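Local coordinates for protein polyketide synthase (Lyngbya majuscula 19L, PDB 3QIT) that probably hydrolyses the thioester of the full-length polyketide chain and promotes decarboxylation with sulfate loss, yielding the terminal alkene of curacin A, at residues B[40-45]-B[277-282]. Residues are numbered along the deposited sequence; the frame is centred on the assembly and turned at random. Where two conformers were deposited one is given.
Sequences LAWQEV and AALASL
Val45 and Ala280 bring the two backbones closest, their CA atoms 5.2 Å apart, where the first turn of helix 43-51, entered from a 3-10 turn, meets the C-terminal helix 276-284. Such an approach suits alanine: the methyl CB of Ala280 points at the other segment and rests 3.7 Å from Val45 O, a contact with no hydrogen bond. Val45 divides its branches between two neighbours. CG1, anti to the backbone N (chi1 179°), lies beside Ala280, 4.2 Å from its CB, while CG2 meets Leu279 CD2 at 4.0 Å; branching at CB makes both possible. The CB of Leu279 points toward the other segment, and its longer side chain also carries CD2 to the edge of the Trp42 indole, near the ring plane and 4.2 Å from CZ3. The long indole lets Trp42, set back from helix 276-284, reach that methyl, and its other contacts include His33 and the probable nucleophile elbow. Around the pair, Ile283 packs on Val45, and Leu265 of strand 261-265 against Leu279. Van der Waals contact, mostly apolar, thus holds helix 276-284 to helix 43-51 and its preceding 3-10 turn; without hydrogen bonds or salt bridges across it, this buried contact depends on close fit, not directional bonds.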
loop_
_atom_site.group_PDB
_atom_site.type_symbol
_atom_site.label_atom_id
_atom_site.label_comp_id
_atom_site.label_asym_id
_atom_site.label_seq_id
_atom_site.Cartn_x
_atom_site.Cartn_y
_atom_site.Cartn_z
ATOM N N LEU B 40 -1.479 -22.899 -9.488
ATOM C CA LEU B 40 -1.508 -24.346 -9.677
ATOM C C LEU B 40 -2.480 -25.062 -8.729
ATOM O O LEU B 40 -2.954 -26.126 -9.065
ATOM C CB LEU B 40 -0.094 -24.931 -9.572
ATOM C CG LEU B 40 0.091 -26.444 -9.616
ATOM C CD1 LEU B 40 -0.347 -27.030 -10.937
ATOM C CD2 LEU B 40 1.517 -26.812 -9.322
ATOM N N ALA B 41 -2.845 -24.438 -7.602
ATOM C CA ALA B 41 -3.770 -25.066 -6.653
ATOM C C ALA B 41 -5.159 -25.292 -7.270
ATOM O O ALA B 41 -5.953 -26.053 -6.733
ATOM C CB ALA B 41 -3.885 -24.206 -5.340
ATOM N N TRP B 42 -5.435 -24.613 -8.387
ATOM C CA TRP B 42 -6.714 -24.752 -9.085
ATOM C C TRP B 42 -6.746 -25.925 -10.034
ATOM O O TRP B 42 -7.772 -26.153 -10.660
ATOM C CB TRP B 42 -7.027 -23.473 -9.886
ATOM C CG TRP B 42 -7.464 -22.322 -9.006
ATOM C CD1 TRP B 42 -6.714 -21.239 -8.648
ATOM C CD2 TRP B 42 -8.728 -22.186 -8.348
ATOM N NE1 TRP B 42 -7.455 -20.411 -7.822
ATOM C CE2 TRP B 42 -8.693 -20.976 -7.621
ATOM C CE3 TRP B 42 -9.898 -22.970 -8.312
ATOM C CZ2 TRP B 42 -9.793 -20.508 -6.870
ATOM C CZ3 TRP B 42 -10.994 -22.505 -7.565
ATOM C CH2 TRP B 42 -10.927 -21.291 -6.840
ATOM N N GLN B 43 -5.651 -26.679 -10.142
ATOM C CA GLN B 43 -5.549 -27.677 -11.229
ATOM C C GLN B 43 -6.685 -28.703 -11.253
ATOM O O GLN B 43 -7.181 -29.067 -12.329
ATOM C CB GLN B 43 -4.205 -28.398 -11.168
ATOM C CG GLN B 43 -4.063 -29.462 -12.264
ATOM C CD GLN B 43 -2.635 -29.669 -12.673
ATOM O OE1 GLN B 43 -2.118 -28.942 -13.506
ATOM N NE2 GLN B 43 -1.997 -30.679 -12.113
ATOM N N GLU B 44 -7.065 -29.203 -10.083
ATOM C CA GLU B 44 -8.112 -30.224 -10.016
ATOM C C GLU B 44 -9.485 -29.716 -10.453
ATOM O O GLU B 44 -10.291 -30.493 -10.964
ATOM C CB GLU B 44 -8.138 -30.895 -8.642
ATOM C CG GLU B 44 -6.949 -31.876 -8.439
ATOM C CD GLU B 44 -6.921 -32.997 -9.495
ATOM O OE1 GLU B 44 -7.922 -33.743 -9.624
ATOM O OE2 GLU B 44 -5.905 -33.128 -10.214
ATOM N N VAL B 45 -9.750 -28.426 -10.238
ATOM C CA VAL B 45 -10.919 -27.763 -10.836
ATOM C C VAL B 45 -10.738 -27.480 -12.343
ATOM O O VAL B 45 -11.684 -27.618 -13.137
ATOM C CB VAL B 45 -11.244 -26.445 -10.082
ATOM C CG1 VAL B 45 -12.447 -25.720 -10.718
ATOM C CG2 VAL B 45 -11.489 -26.721 -8.575
ATOM N N ALA B 277 -14.208 -31.643 -8.489
ATOM C CA ALA B 277 -15.105 -32.000 -9.603
ATOM C C ALA B 277 -16.466 -31.315 -9.453
ATOM O O ALA B 277 -17.034 -30.817 -10.430
ATOM C CB ALA B 277 -15.277 -33.503 -9.697
ATOM N N ALA B 278 -16.996 -31.309 -8.228
ATOM C CA ALA B 278 -18.285 -30.667 -7.954
ATOM C C ALA B 278 -18.240 -29.173 -8.211
ATOM O O ALA B 278 -19.196 -28.588 -8.746
ATOM C CB ALA B 278 -18.751 -30.961 -6.511
ATOM N N LEU B 279 -17.133 -28.529 -7.812
ATOM C CA LEU B 279 -16.976 -27.124 -8.076
ATOM C C LEU B 279 -16.884 -26.835 -9.588
ATOM O O LEU B 279 -17.515 -25.910 -10.082
ATOM C CB LEU B 279 -15.760 -26.581 -7.297
ATOM C CG LEU B 279 -15.497 -25.092 -7.426
ATOM C CD1 LEU B 279 -16.729 -24.241 -7.099
ATOM C CD2 LEU B 279 -14.306 -24.773 -6.472
ATOM N N ALA B 280 -16.141 -27.652 -10.331
ATOM C CA ALA B 280 -16.072 -27.477 -11.780
ATOM C C ALA B 280 -17.476 -27.585 -12.380
ATOM O O ALA B 280 -17.856 -26.788 -13.251
ATOM C CB ALA B 280 -15.154 -28.515 -12.399
ATOM N N SER B 281 -18.222 -28.572 -11.898
ATOM C CA SER B 281 -19.572 -28.835 -12.398
ATOM C C SER B 281 -20.462 -27.626 -12.168
ATOM O O SER B 281 -21.208 -27.210 -13.054
ATOM C CB SER B 281 -20.160 -30.055 -11.705
ATOM O OG SER B 281 -21.428 -30.356 -12.249
ATOM N N LEU B 282 -20.357 -27.040 -10.975
ATOM C CA LEU B 282 -21.126 -25.846 -10.659
ATOM C C LEU B 282 -20.781 -24.652 -11.579
ATOM O O LEU B 282 -21.664 -23.923 -12.040
ATOM C CB LEU B 282 -20.901 -25.494 -9.194
ATOM C CG LEU B 282 -21.539 -24.219 -8.704
ATOM C CD1 LEU B 282 -23.061 -24.296 -8.839
ATOM C CD2 LEU B 282 -21.140 -24.105 -7.257
#